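Local coordinates for CELL division control protein 6 (Pyrobaculum aerophilum, PDB 1FNN) that probably takes part in regulating DNA replication, as an ATP-binding AAA+ protein built from a nucleotide-binding core, a lid and a winged helix domain, at residues G34-N39 with H43-T48; R85-I90 with S143-L148; A251-Q256 with P264-K269; V282-P287 with T381-E386; V298-I303 with F311-E316. All coordinates share one frame; numbering follows the deposited sequence.

Contact 1: G34-N39 with H43-T48; sequences GNWLRN and HYPRAT
The indole NE1 of Trp36, whose ring packs against Pro45 and His43, donates a hydrogen bond to Phe158 O, so the polar corner of this buried side chain is satisfied from outside the two segments. Over one face of the indole lies Pro45, and the two side chains cross at about a right angle. Pro45 CG sits 3.6 Å from the centroid of the Trp36 five-membered ring, 23° off its normal, a CH-pi contact in which CG comes within 3.3 Å of Trp36 CG. His43 meets the same indole differently, in a T-shaped pair: Trp36 presents its edge to the imidazole face, with the planes at 87°. The first torsion (chi1 -173°) sets Trp36 CG anti to the backbone N and carries the ring from its helix to Pro45. A leucine here would probably leave Phe158 O without its donor and uncover one side of the Pro45 ring. Through Trp36, helix 23-38 packs on the lead-in to strand 46-50, part of the parallel 2-3-4-1-5 sheet of the AAA+ core.

Contact 2: R85-I90 with S143-L148; sequences RNFTAI and STFIRL
Phe87 and Phe145 form the aromatic part of this contact, with Ile90 and Thr144 adding methyl groups around them. The two phenyl planes are inclined by only 20°, yet they are slid so far apart, with centroids at 5.8 Å, that the rings scarcely overlap; the pair meets at Phe87 CE1 and Phe145 CZ, 3.7 Å apart. The aliphatic contacts flank this point. Ile90 CG2 reaches to 3.8 Å from Phe145 CZ: chi1 of -66° sets CG1 beside the backbone N and leaves CG2 anti to it, directed at Phe145. Thr144 CG2 approaches Phe87 CE1 more loosely, at 4.2 Å, while its hydroxyl bonds to Asp140 O within its own helix. No polar bond crosses the contact; on the 85-90 side Asn86 is the N-cap of helix 87-97, its OD1 accepting from Ala89 N at 2.8 Å and 166°. Beyond the pair, Phe112 and Leu113 of helix 109-122 also press on Phe87. The adhesion of helices 87-97 and 139-148 here therefore rests on dispersion and burial of apolar surface in the AAA domain.

Contact 3: A251-Q256 with P264-K269; sequences AYAAQQ and PEDVRK
This is a close helix-to-helix contact in the lid domain, where the carboxylate of Asp266 on helix 264-274 is set against Ala253 and Ala254 of helix 240-256. The backbones come near each other, Ala253 CA and Asp266 CA being 5.8 Å apart, and the small alanine side chains leave room for that approach. Ala254 is met more tightly: its CB lies 3.4 Å from Asp266 OD2, whereas Ala253 CB is 3.8 Å from Asp266 OD1. No hydrogen bond joins the two segments, since the alanine methyls offer no donor; the carboxylate oxygens find their partners beyond them. OD1 forms a salt bridge with Arg259 NH2, and OD2 accepts a hydrogen bond from Ala263 N, just before the helix that carries Asp266. A chi1 of -60° places CG beside the backbone N of Asp266, which suits this bond back to the start of the helix. Val267, meanwhile, packs on helix 217-227. A leucine in place of Asp266 would probably leave Arg259 without its charge partner and the amide of Ala263 without its acceptor. The buried carboxylate thus combines two roles: its oxygens rest on alanine methyls while Arg259 and the nearby helix start would probably stabilise its negative charge.

Contact 4: V282-P287 with T381-E386; sequences VLIGLP and TKLIKE
Leu383 meets both Leu283 and Ile284 with the two methyls at its tip, and the contact passes from a packed interior to a solvent-facing margin between them. On the packed side, Leu383 CD1 lies 3.7 Å from Leu283 CB, so Leu283 is touched near its root while the rest of its side chain is covered by Leu294 of helix 288-304 and by Leu376 and Ile380 of helix 373-387. The other branch, Leu383 CD2, stands 3.7 Å from CG1 of Ile284, the two side chains crossing at about a right angle; Ile284 CG1 is also 4.0 Å from Leu383 CD1, so it is met by both methyls. With chi1 at -57°, Leu383 CG stands beside its own backbone N, and the fork beyond it reaches both neighbours. Ile284 marks the open margin, as it is exposed despite this contact. Near that margin Lys382 NZ forms a salt bridge with Glu280 OE2, tying the same two helices. Segments 94 residues apart at their closest ends are thus joined in the winged helix region. Purely apolar, with no hydrogen bond between the segments, the junction depends on shape and burial, with the salt bridge as a polar link at its border.

Contact 5: V298-I303 with F311-E316; sequences VRSLKI and FGDAEE
Ser300 OG and Asp313 OD1 stand 2.9 Å apart, where the hydroxyl can donate to the carboxylate, although Ala296 O, one turn back in the same helix, competes for that single proton. The same carboxylate is linked a second time through a water that donates both its hydrogens, one to Asp313 OD2 at 2.7 Å and one to Ser300 O, also at 2.7 Å. Serine thus faces the aspartate with side chain and backbone carbonyl alike. Ser300 OG also lies 3.9 Å from Ala314 CA, close against the partner helix. In the next shell, chi1 of -171° swings Asp313 CG anti to its amide, and that amide bonds to Thr310 OG1 just before helix 311-324. Ile309 of the short strand between the helices packs on both Ser300 and Ala314. Helices 288-304 and 311-324, successive helices of the winged helix domain, are therefore coupled by small polar groups and one water, a linkage whose direct arm is probably weakened by the shared serine proton.

The five contacts all include buried residues, but contacts 1 and 4 each reach an exposed one, His43 and Ile284, while contacts 2, 3 and 5 have only partly exposed ones at their margins. Contacts 1 and 2 belong to the AAA core and are aromatic in character; they touch through a probable hydrogen bond from Tyr44 OH to Ile146 O, 2.6 Å long. Contacts 3 and 5 rely on a carboxylate: in contact 3, in the lid, its polar partners lie outside the two segments, while in contact 5 it faces a serine and a water. Contact 5 is nested in the chain loop closed by the apolar contact 4. Arg268 packs on Leu301, bringing contacts 3 and 5 together across lid and winged helix.

Contact 1: G34-N39 with H43-T48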
# COMPACT_ATOMS: atom_id res chain seq x y z
N GLY A 34 2.24 14.44 -20.86
CA GLY A 34 2.29 15.88 -20.80
C GLY A 34 2.11 16.59 -22.13
O GLY A 34 1.43 17.62 -22.14
N ASN A 35 2.85 16.17 -23.17
CA ASN A 35 2.71 16.85 -24.47
C ASN A 35 1.27 16.76 -24.97
O ASN A 35 0.72 17.73 -25.49
CB ASN A 35 3.67 16.27 -25.50
CG ASN A 35 5.10 16.76 -25.28
OD1 ASN A 35 5.32 17.77 -24.62
ND2 ASN A 35 6.06 16.03 -25.85
N TRP A 36 0.70 15.56 -24.91
CA TRP A 36 -0.68 15.37 -25.34
C TRP A 36 -1.67 16.18 -24.50
O TRP A 36 -2.54 16.82 -25.10
CB TRP A 36 -1.07 13.93 -25.36
CG TRP A 36 -2.39 13.50 -25.92
CD1 TRP A 36 -2.61 13.07 -27.19
CD2 TRP A 36 -3.68 13.45 -25.27
NE1 TRP A 36 -3.93 12.76 -27.36
CE2 TRP A 36 -4.62 12.98 -26.21
CE3 TRP A 36 -4.12 13.76 -23.98
CZ2 TRP A 36 -5.97 12.80 -25.93
CZ3 TRP A 36 -5.47 13.58 -23.69
CH2 TRP A 36 -6.36 13.11 -24.64
N LEU A 37 -1.45 16.27 -23.17
CA LEU A 37 -2.38 17.10 -22.38
C LEU A 37 -2.30 18.58 -22.77
O LEU A 37 -3.30 19.34 -22.70
CB LEU A 37 -2.06 16.89 -20.89
CG LEU A 37 -2.49 15.48 -20.38
CD1 LEU A 37 -1.97 15.28 -18.94
CD2 LEU A 37 -4.01 15.37 -20.43
N ARG A 38 -1.08 19.05 -23.07
CA ARG A 38 -0.92 20.47 -23.48
C ARG A 38 -1.54 20.70 -24.85
O ARG A 38 -2.05 21.80 -25.11
CB ARG A 38 0.54 20.89 -23.43
CG ARG A 38 1.11 21.13 -22.03
CD ARG A 38 2.56 21.64 -22.11
NE ARG A 38 3.43 20.48 -22.46
CZ ARG A 38 3.92 19.68 -21.50
NH1 ARG A 38 3.66 19.88 -20.22
NH2 ARG A 38 4.69 18.64 -21.81
N ASN A 39 -1.42 19.79 -25.80
CA ASN A 39 -1.92 19.88 -27.16
C ASN A 39 -2.38 18.53 -27.66
O ASN A 39 -1.76 17.83 -28.50
CB ASN A 39 -0.87 20.37 -28.17
CG ASN A 39 -0.35 21.77 -27.92
OD1 ASN A 39 -1.12 22.74 -27.88
ND2 ASN A 39 0.96 21.89 -27.74
N HIS A 43 -1.29 12.10 -31.29
CA HIS A 43 -0.89 10.69 -31.20
C HIS A 43 -1.67 10.07 -30.03
O HIS A 43 -2.43 10.79 -29.41
CB HIS A 43 0.62 10.57 -30.92
CG HIS A 43 1.06 10.62 -29.48
ND1 HIS A 43 1.24 11.78 -28.78
CD2 HIS A 43 1.38 9.60 -28.62
CE1 HIS A 43 1.64 11.54 -27.53
NE2 HIS A 43 1.72 10.21 -27.43
N TYR A 44 -1.64 8.76 -29.89
CA TYR A 44 -2.39 8.06 -28.87
C TYR A 44 -1.49 7.64 -27.72
O TYR A 44 -0.79 6.64 -27.82
CB TYR A 44 -2.97 6.81 -29.53
CG TYR A 44 -3.69 5.82 -28.65
CD1 TYR A 44 -3.77 4.49 -29.07
CD2 TYR A 44 -4.27 6.16 -27.44
CE1 TYR A 44 -4.42 3.53 -28.31
CE2 TYR A 44 -4.92 5.21 -26.68
CZ TYR A 44 -4.99 3.91 -27.11
OH TYR A 44 -5.63 2.96 -26.35
N PRO A 45 -1.55 8.38 -26.62
CA PRO A 45 -0.74 8.05 -25.45
C PRO A 45 -1.39 6.92 -24.67
O PRO A 45 -2.61 6.95 -24.45
CB PRO A 45 -0.72 9.32 -24.64
CG PRO A 45 -1.46 10.36 -25.40
CD PRO A 45 -2.28 9.65 -26.42
N ARG A 46 -0.62 5.90 -24.29
CA ARG A 46 -1.15 4.86 -23.43
C ARG A 46 -0.06 4.32 -22.51
O ARG A 46 1.12 4.40 -22.89
CB ARG A 46 -1.96 3.80 -24.12
CG ARG A 46 -1.47 3.03 -25.32
CD ARG A 46 -1.01 3.88 -26.51
NE ARG A 46 -0.58 3.00 -27.56
CZ ARG A 46 0.07 3.23 -28.67
NH1 ARG A 46 0.45 4.46 -29.00
NH2 ARG A 46 0.31 2.17 -29.43
N ALA A 47 -0.41 4.07 -21.23
CA ALA A 47 0.53 3.47 -20.28
C ALA A 47 -0.21 2.40 -19.45
O ALA A 47 -1.42 2.47 -19.26
CB ALA A 47 1.04 4.52 -19.30
N THR A 48 0.55 1.51 -18.83
CA THR A 48 0.03 0.49 -17.92
C THR A 48 0.81 0.64 -16.62
O THR A 48 2.03 0.77 -16.74
CB THR A 48 0.23 -0.94 -18.46
OG1 THR A 48 -0.48 -1.08 -19.68
CG2 THR A 48 -0.30 -1.97 -17.49

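Contact 2: R85-I90 with S143-L148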
# COMPACT_ATOMS: atom_id res chain seq x y z
N ARG A 85 -17.50 -2.91 -13.86
CA ARG A 85 -16.77 -4.04 -14.43
C ARG A 85 -17.17 -4.50 -15.80
O ARG A 85 -16.30 -4.92 -16.58
CB ARG A 85 -16.88 -5.25 -13.48
CG ARG A 85 -16.18 -4.98 -12.16
CD ARG A 85 -16.22 -6.17 -11.21
NE ARG A 85 -15.69 -5.80 -9.91
CZ ARG A 85 -15.41 -6.62 -8.91
NH1 ARG A 85 -15.61 -7.93 -9.04
NH2 ARG A 85 -14.93 -6.14 -7.77
N ASN A 86 -18.46 -4.40 -16.11
CA ASN A 86 -18.90 -4.85 -17.44
C ASN A 86 -19.05 -3.62 -18.32
O ASN A 86 -18.96 -2.52 -17.78
CB ASN A 86 -20.21 -5.63 -17.33
CG ASN A 86 -21.25 -4.80 -16.58
OD1 ASN A 86 -21.69 -3.78 -17.11
ND2 ASN A 86 -21.60 -5.26 -15.40
N PHE A 87 -19.17 -3.83 -19.61
CA PHE A 87 -19.28 -2.82 -20.62
C PHE A 87 -20.35 -1.78 -20.30
O PHE A 87 -20.12 -0.58 -20.48
CB PHE A 87 -19.60 -3.42 -22.02
CG PHE A 87 -19.53 -2.31 -23.04
CD1 PHE A 87 -18.29 -1.86 -23.48
CD2 PHE A 87 -20.66 -1.70 -23.54
CE1 PHE A 87 -18.18 -0.85 -24.40
CE2 PHE A 87 -20.55 -0.67 -24.47
CZ PHE A 87 -19.33 -0.25 -24.90
N THR A 88 -21.55 -2.24 -19.94
CA THR A 88 -22.66 -1.35 -19.65
C THR A 88 -22.37 -0.44 -18.47
O THR A 88 -22.74 0.73 -18.51
CB THR A 88 -23.95 -2.17 -19.39
OG1 THR A 88 -24.25 -2.88 -20.60
CG2 THR A 88 -25.13 -1.28 -19.04
N ALA A 89 -21.82 -0.99 -17.39
CA ALA A 89 -21.48 -0.18 -16.23
C ALA A 89 -20.41 0.86 -16.59
O ALA A 89 -20.49 1.99 -16.13
CB ALA A 89 -21.00 -1.06 -15.08
N ILE A 90 -19.37 0.47 -17.30
CA ILE A 90 -18.27 1.38 -17.65
C ILE A 90 -18.69 2.47 -18.63
O ILE A 90 -18.45 3.66 -18.42
CB ILE A 90 -17.09 0.59 -18.25
CG1 ILE A 90 -16.49 -0.32 -17.18
CG2 ILE A 90 -16.02 1.55 -18.78
CD1 ILE A 90 -15.70 -1.49 -17.76
N SER A 143 -9.74 -4.87 -24.11
CA SER A 143 -9.39 -4.69 -25.51
C SER A 143 -10.26 -3.68 -26.23
O SER A 143 -9.78 -2.89 -27.06
CB SER A 143 -9.44 -6.04 -26.27
OG SER A 143 -8.57 -6.90 -25.52
N THR A 144 -11.58 -3.77 -26.07
CA THR A 144 -12.43 -2.74 -26.67
C THR A 144 -11.88 -1.35 -26.36
O THR A 144 -11.67 -0.59 -27.31
CB THR A 144 -13.87 -2.86 -26.17
OG1 THR A 144 -14.36 -4.13 -26.63
CG2 THR A 144 -14.75 -1.74 -26.71
N PHE A 145 -11.64 -1.01 -25.10
CA PHE A 145 -11.18 0.36 -24.81
C PHE A 145 -9.79 0.64 -25.29
O PHE A 145 -9.52 1.70 -25.87
CB PHE A 145 -11.36 0.67 -23.31
CG PHE A 145 -12.84 0.79 -23.02
CD1 PHE A 145 -13.54 -0.20 -22.40
CD2 PHE A 145 -13.52 1.94 -23.41
CE1 PHE A 145 -14.88 -0.09 -22.14
CE2 PHE A 145 -14.87 2.06 -23.16
CZ PHE A 145 -15.55 1.05 -22.53
N ILE A 146 -8.90 -0.35 -25.19
CA ILE A 146 -7.56 -0.20 -25.74
C ILE A 146 -7.58 0.11 -27.22
O ILE A 146 -6.81 0.97 -27.64
CB ILE A 146 -6.71 -1.48 -25.51
CG1 ILE A 146 -6.41 -1.59 -24.01
CG2 ILE A 146 -5.43 -1.42 -26.33
CD1 ILE A 146 -5.97 -2.97 -23.53
N ARG A 147 -8.45 -0.53 -27.99
CA ARG A 147 -8.48 -0.34 -29.44
C ARG A 147 -9.17 0.94 -29.88
O ARG A 147 -8.72 1.54 -30.86
CB ARG A 147 -9.18 -1.54 -30.11
CG ARG A 147 -8.30 -2.78 -30.10
CD ARG A 147 -9.03 -4.07 -30.42
NE ARG A 147 -8.15 -4.90 -31.22
CZ ARG A 147 -8.22 -6.06 -31.82
NH1 ARG A 147 -9.30 -6.82 -31.82
NH2 ARG A 147 -7.14 -6.49 -32.48
N LEU A 148 -10.07 1.44 -29.02
CA LEU A 148 -10.81 2.65 -29.38
C LEU A 148 -9.89 3.82 -29.63
O LEU A 148 -10.05 4.53 -30.62
CB LEU A 148 -11.86 2.94 -28.31
CG LEU A 148 -12.87 4.05 -28.61
CD1 LEU A 148 -13.60 3.78 -29.93
CD2 LEU A 148 -13.89 4.16 -27.48

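Contact 3: A251-Q256 with P264-K269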
# COMPACT_ATOMS: atom_id res chain seq x y z
N ALA A 251 -2.94 6.44 16.52
CA ALA A 251 -3.19 7.79 17.07
C ALA A 251 -4.53 7.84 17.77
O ALA A 251 -4.62 8.40 18.88
CB ALA A 251 -3.14 8.86 15.97
N TYR A 252 -5.55 7.24 17.17
CA TYR A 252 -6.87 7.28 17.76
C TYR A 252 -6.93 6.43 19.02
O TYR A 252 -7.55 6.85 20.00
CB TYR A 252 -7.98 6.86 16.79
CG TYR A 252 -9.35 6.86 17.41
CD1 TYR A 252 -10.02 8.08 17.62
CD2 TYR A 252 -9.99 5.68 17.78
CE1 TYR A 252 -11.29 8.12 18.19
CE2 TYR A 252 -11.25 5.70 18.35
CZ TYR A 252 -11.88 6.92 18.55
OH TYR A 252 -13.14 6.92 19.11
N ALA A 253 -6.39 5.20 18.96
CA ALA A 253 -6.30 4.40 20.20
C ALA A 253 -5.64 5.22 21.27
O ALA A 253 -6.16 5.34 22.39
CB ALA A 253 -5.54 3.09 19.88
N ALA A 254 -4.47 5.85 21.06
CA ALA A 254 -3.85 6.62 22.12
C ALA A 254 -4.77 7.72 22.66
O ALA A 254 -5.04 7.89 23.86
CB ALA A 254 -2.53 7.19 21.60
N GLN A 255 -5.32 8.53 21.74
CA GLN A 255 -6.21 9.62 22.09
C GLN A 255 -7.41 9.16 22.91
O GLN A 255 -7.74 9.75 23.94
CB GLN A 255 -6.72 10.30 20.82
CG GLN A 255 -7.68 11.47 21.07
CD GLN A 255 -7.87 12.18 19.72
OE1 GLN A 255 -6.86 12.62 19.16
NE2 GLN A 255 -9.12 12.24 19.30
N GLN A 256 -8.07 8.10 22.47
CA GLN A 256 -9.26 7.61 23.16
C GLN A 256 -8.99 7.13 24.58
O GLN A 256 -9.87 7.09 25.44
CB GLN A 256 -9.91 6.49 22.34
CG GLN A 256 -11.20 6.05 23.02
CD GLN A 256 -11.36 4.55 23.10
OE1 GLN A 256 -11.11 3.85 22.12
NE2 GLN A 256 -11.76 4.11 24.29
N PRO A 264 3.76 2.17 22.18
CA PRO A 264 3.93 0.92 21.46
C PRO A 264 2.72 0.04 21.53
O PRO A 264 2.29 -0.56 20.53
CB PRO A 264 5.15 0.26 22.16
CG PRO A 264 5.93 1.44 22.64
CD PRO A 264 4.91 2.51 23.06
N GLU A 265 1.98 -0.05 22.65
CA GLU A 265 0.81 -0.92 22.70
C GLU A 265 -0.32 -0.47 21.75
O GLU A 265 -1.08 -1.29 21.26
CB GLU A 265 0.19 -1.05 24.10
CG GLU A 265 -0.21 0.32 24.65
CD GLU A 265 -0.57 0.44 26.11
OE1 GLU A 265 0.29 1.02 26.82
OE2 GLU A 265 -1.64 -0.00 26.59
N ASP A 266 -0.41 0.86 21.52
CA ASP A 266 -1.45 1.30 20.54
C ASP A 266 -1.14 0.73 19.18
O ASP A 266 -2.02 0.23 18.45
CB ASP A 266 -1.39 2.86 20.54
CG ASP A 266 -1.69 3.45 21.92
OD1 ASP A 266 -2.70 2.95 22.47
OD2 ASP A 266 -0.88 4.31 22.26
N VAL A 267 0.13 0.75 18.73
CA VAL A 267 0.50 0.16 17.46
C VAL A 267 0.22 -1.35 17.40
O VAL A 267 -0.32 -1.87 16.40
CB VAL A 267 1.98 0.45 17.16
CG1 VAL A 267 2.57 -0.25 15.94
CG2 VAL A 267 2.25 1.96 17.02
N ARG A 268 0.62 -2.10 18.45
CA ARG A 268 0.42 -3.55 18.46
C ARG A 268 -1.04 -3.92 18.30
O ARG A 268 -1.46 -4.79 17.53
CB ARG A 268 0.99 -4.15 19.80
CG ARG A 268 2.51 -4.00 19.89
CD ARG A 268 3.16 -4.70 21.14
NE ARG A 268 4.53 -4.16 21.28
CZ ARG A 268 4.90 -3.45 22.32
NH1 ARG A 268 4.03 -3.20 23.31
NH2 ARG A 268 6.14 -2.99 22.39
N LYS A 269 -1.90 -3.24 19.08
CA LYS A 269 -3.34 -3.50 18.99
C LYS A 269 -3.86 -3.08 17.61
O LYS A 269 -4.63 -3.85 17.06
CB LYS A 269 -4.13 -2.78 20.09
CG LYS A 269 -3.35 -2.70 21.39
CD LYS A 269 -4.16 -3.14 22.62
CE LYS A 269 -3.31 -3.99 23.54
NZ LYS A 269 -3.63 -3.85 24.98

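Contact 4: V282-P287 with T381-E386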
# COMPACT_ATOMS: atom_id res chain seq x y z
N VAL A 282 3.32 -21.34 15.01
CA VAL A 282 4.73 -21.03 14.79
C VAL A 282 5.46 -20.91 16.12
O VAL A 282 6.54 -21.52 16.23
CB VAL A 282 4.98 -19.80 13.91
CG1 VAL A 282 6.47 -19.48 13.82
CG2 VAL A 282 4.44 -20.07 12.50
N LEU A 283 4.76 -20.55 17.20
CA LEU A 283 5.43 -20.51 18.48
C LEU A 283 5.76 -21.91 19.00
O LEU A 283 6.86 -22.13 19.54
CB LEU A 283 4.60 -19.75 19.52
CG LEU A 283 4.35 -18.25 19.14
CD1 LEU A 283 3.60 -17.57 20.26
CD2 LEU A 283 5.67 -17.55 18.89
N ILE A 284 4.85 -22.84 18.82
CA ILE A 284 4.97 -24.17 19.42
C ILE A 284 6.26 -24.87 19.00
O ILE A 284 6.97 -25.43 19.85
CB ILE A 284 3.73 -25.02 19.05
CG1 ILE A 284 2.53 -24.61 19.91
CG2 ILE A 284 4.00 -26.52 19.21
CD1 ILE A 284 1.23 -25.27 19.52
N GLY A 285 6.59 -24.76 17.73
CA GLY A 285 7.78 -25.29 17.13
C GLY A 285 9.09 -24.64 17.53
O GLY A 285 10.11 -25.30 17.29
N LEU A 286 9.18 -23.45 18.11
CA LEU A 286 10.48 -22.90 18.48
C LEU A 286 11.11 -23.87 19.50
O LEU A 286 10.44 -24.28 20.46
CB LEU A 286 10.34 -21.50 19.10
CG LEU A 286 9.53 -20.52 18.20
CD1 LEU A 286 9.40 -19.16 18.85
CD2 LEU A 286 10.10 -20.42 16.79
N PRO A 287 12.42 -23.92 19.48
CA PRO A 287 13.19 -24.60 20.51
C PRO A 287 12.92 -23.93 21.84
O PRO A 287 12.73 -22.68 21.85
CB PRO A 287 14.65 -24.31 20.16
CG PRO A 287 14.62 -24.16 18.67
CD PRO A 287 13.29 -23.51 18.34
N THR A 381 4.37 -18.16 27.73
CA THR A 381 4.49 -18.72 29.09
C THR A 381 3.78 -20.06 29.23
O THR A 381 4.33 -21.03 29.80
CB THR A 381 3.92 -17.69 30.08
OG1 THR A 381 4.83 -16.58 30.12
CG2 THR A 381 3.81 -18.18 31.51
N LYS A 382 2.57 -20.16 28.68
CA LYS A 382 1.86 -21.43 28.68
C LYS A 382 2.75 -22.51 28.03
O LYS A 382 2.71 -23.68 28.45
CB LYS A 382 0.56 -21.36 27.91
CG LYS A 382 -0.45 -22.46 28.07
CD LYS A 382 -1.06 -22.95 26.78
CE LYS A 382 -1.40 -21.92 25.74
NZ LYS A 382 -1.96 -22.49 24.48
N LEU A 383 3.23 -22.26 26.80
CA LEU A 383 4.03 -23.22 26.06
C LEU A 383 5.32 -23.60 26.79
O LEU A 383 5.68 -24.76 26.74
CB LEU A 383 4.35 -22.73 24.65
CG LEU A 383 3.09 -22.42 23.80
CD1 LEU A 383 3.52 -21.71 22.50
CD2 LEU A 383 2.29 -23.66 23.47
N ILE A 384 6.01 -22.65 27.39
CA ILE A 384 7.23 -22.96 28.14
C ILE A 384 6.91 -23.87 29.34
O ILE A 384 7.58 -24.89 29.61
CB ILE A 384 7.88 -21.68 28.61
CG1 ILE A 384 8.37 -20.89 27.35
CG2 ILE A 384 9.02 -21.99 29.58
CD1 ILE A 384 8.87 -19.53 27.75
N LYS A 385 5.85 -23.53 30.05
CA LYS A 385 5.41 -24.28 31.21
C LYS A 385 5.07 -25.70 30.82
O LYS A 385 5.44 -26.58 31.63
CB LYS A 385 4.22 -23.64 31.97
CG LYS A 385 4.80 -22.41 32.71
CD LYS A 385 3.71 -21.71 33.53
CE LYS A 385 4.38 -20.53 34.25
NZ LYS A 385 3.35 -19.56 34.75
N GLU A 386 4.38 -25.88 29.69
CA GLU A 386 4.07 -27.23 29.28
C GLU A 386 5.34 -28.02 28.96
O GLU A 386 5.40 -29.25 29.14
CB GLU A 386 3.02 -27.30 28.20
CG GLU A 386 3.30 -27.30 26.74
CD GLU A 386 2.08 -27.19 25.84
OE1 GLU A 386 1.15 -26.40 26.12
OE2 GLU A 386 2.04 -27.91 24.81

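Contact 5: V298-I303 with F311-E316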
# COMPACT_ATOMS: atom_id res chain seq x y z
N VAL A 298 9.88 -9.91 25.15
CA VAL A 298 8.59 -9.52 25.66
C VAL A 298 8.68 -8.83 27.01
O VAL A 298 8.05 -7.76 27.21
CB VAL A 298 7.59 -10.68 25.72
CG1 VAL A 298 6.33 -10.23 26.49
CG2 VAL A 298 7.21 -11.21 24.36
N ARG A 299 9.41 -9.39 27.99
CA ARG A 299 9.56 -8.75 29.30
C ARG A 299 10.33 -7.44 29.30
O ARG A 299 9.91 -6.44 29.98
CB ARG A 299 10.22 -9.71 30.35
CG ARG A 299 9.23 -10.82 30.69
CD ARG A 299 9.50 -11.52 32.01
NE ARG A 299 8.57 -12.65 32.15
CZ ARG A 299 8.75 -13.62 33.05
NH1 ARG A 299 9.80 -13.58 33.85
NH2 ARG A 299 7.86 -14.61 33.11
N SER A 300 11.37 -7.29 28.53
CA SER A 300 12.10 -6.05 28.46
C SER A 300 11.18 -4.94 27.82
O SER A 300 11.39 -3.79 28.18
CB SER A 300 13.35 -6.08 27.61
OG SER A 300 14.17 -7.19 27.96
N LEU A 301 10.43 -5.31 26.82
CA LEU A 301 9.61 -4.33 26.08
C LEU A 301 8.44 -3.87 26.94
O LEU A 301 8.11 -2.68 26.98
CB LEU A 301 9.09 -4.96 24.78
CG LEU A 301 10.03 -5.02 23.59
CD1 LEU A 301 9.43 -5.90 22.51
CD2 LEU A 301 10.35 -3.61 23.04
N LYS A 302 7.86 -4.75 27.77
CA LYS A 302 6.90 -4.38 28.78
C LYS A 302 7.44 -3.37 29.78
O LYS A 302 6.70 -2.48 30.20
CB LYS A 302 6.37 -5.61 29.54
CG LYS A 302 5.29 -6.33 28.77
CD LYS A 302 5.14 -7.77 29.20
CE LYS A 302 3.69 -8.15 29.44
NZ LYS A 302 3.31 -7.77 30.84
N ILE A 303 8.68 -3.52 30.19
CA ILE A 303 9.37 -2.63 31.10
C ILE A 303 9.74 -1.32 30.40
O ILE A 303 9.63 -0.25 30.99
CB ILE A 303 10.65 -3.29 31.65
CG1 ILE A 303 10.24 -4.41 32.64
CG2 ILE A 303 11.62 -2.34 32.32
CD1 ILE A 303 11.33 -5.45 32.82
N PHE A 311 19.66 -5.56 21.95
CA PHE A 311 20.02 -6.96 22.09
C PHE A 311 20.60 -7.21 23.49
O PHE A 311 20.22 -8.19 24.14
CB PHE A 311 20.96 -7.43 20.98
CG PHE A 311 21.34 -8.90 21.10
CD1 PHE A 311 20.70 -9.85 20.32
CD2 PHE A 311 22.31 -9.32 21.98
CE1 PHE A 311 21.03 -11.19 20.42
CE2 PHE A 311 22.65 -10.66 22.08
CZ PHE A 311 22.00 -11.59 21.30
N GLY A 312 21.40 -6.30 24.02
CA GLY A 312 21.95 -6.44 25.36
C GLY A 312 20.89 -6.47 26.44
O GLY A 312 20.91 -7.21 27.45
N ASP A 313 19.85 -5.62 26.28
CA ASP A 313 18.71 -5.64 27.17
C ASP A 313 18.07 -7.03 27.17
O ASP A 313 17.65 -7.53 28.23
CB ASP A 313 17.63 -4.63 26.73
CG ASP A 313 16.51 -4.42 27.72
OD1 ASP A 313 16.26 -5.25 28.63
OD2 ASP A 313 15.80 -3.38 27.60
N ALA A 314 17.75 -7.53 25.98
CA ALA A 314 17.08 -8.82 25.88
C ALA A 314 17.93 -9.94 26.55
O ALA A 314 17.38 -10.91 27.07
CB ALA A 314 16.94 -9.08 24.38
N GLU A 315 19.22 -9.92 26.33
CA GLU A 315 20.14 -10.93 26.90
C GLU A 315 20.22 -10.83 28.41
O GLU A 315 19.93 -11.84 29.09
CB GLU A 315 21.54 -10.86 26.28
CG GLU A 315 22.47 -11.88 26.97
CD GLU A 315 23.75 -12.13 26.20
OE1 GLU A 315 24.13 -11.24 25.43
OE2 GLU A 315 24.38 -13.20 26.36
N GLU A 316 20.22 -9.63 28.98
CA GLU A 316 20.14 -9.53 30.44
C GLU A 316 18.80 -9.99 30.96
O GLU A 316 18.67 -10.63 32.02
CB GLU A 316 20.52 -8.13 30.95
CG GLU A 316 22.02 -7.89 30.85
CD GLU A 316 22.84 -9.02 31.49
OE1 GLU A 316 22.48 -9.48 32.61
OE2 GLU A 316 23.84 -9.45 30.87
O HOH W 1 13.76 -3.02 29.30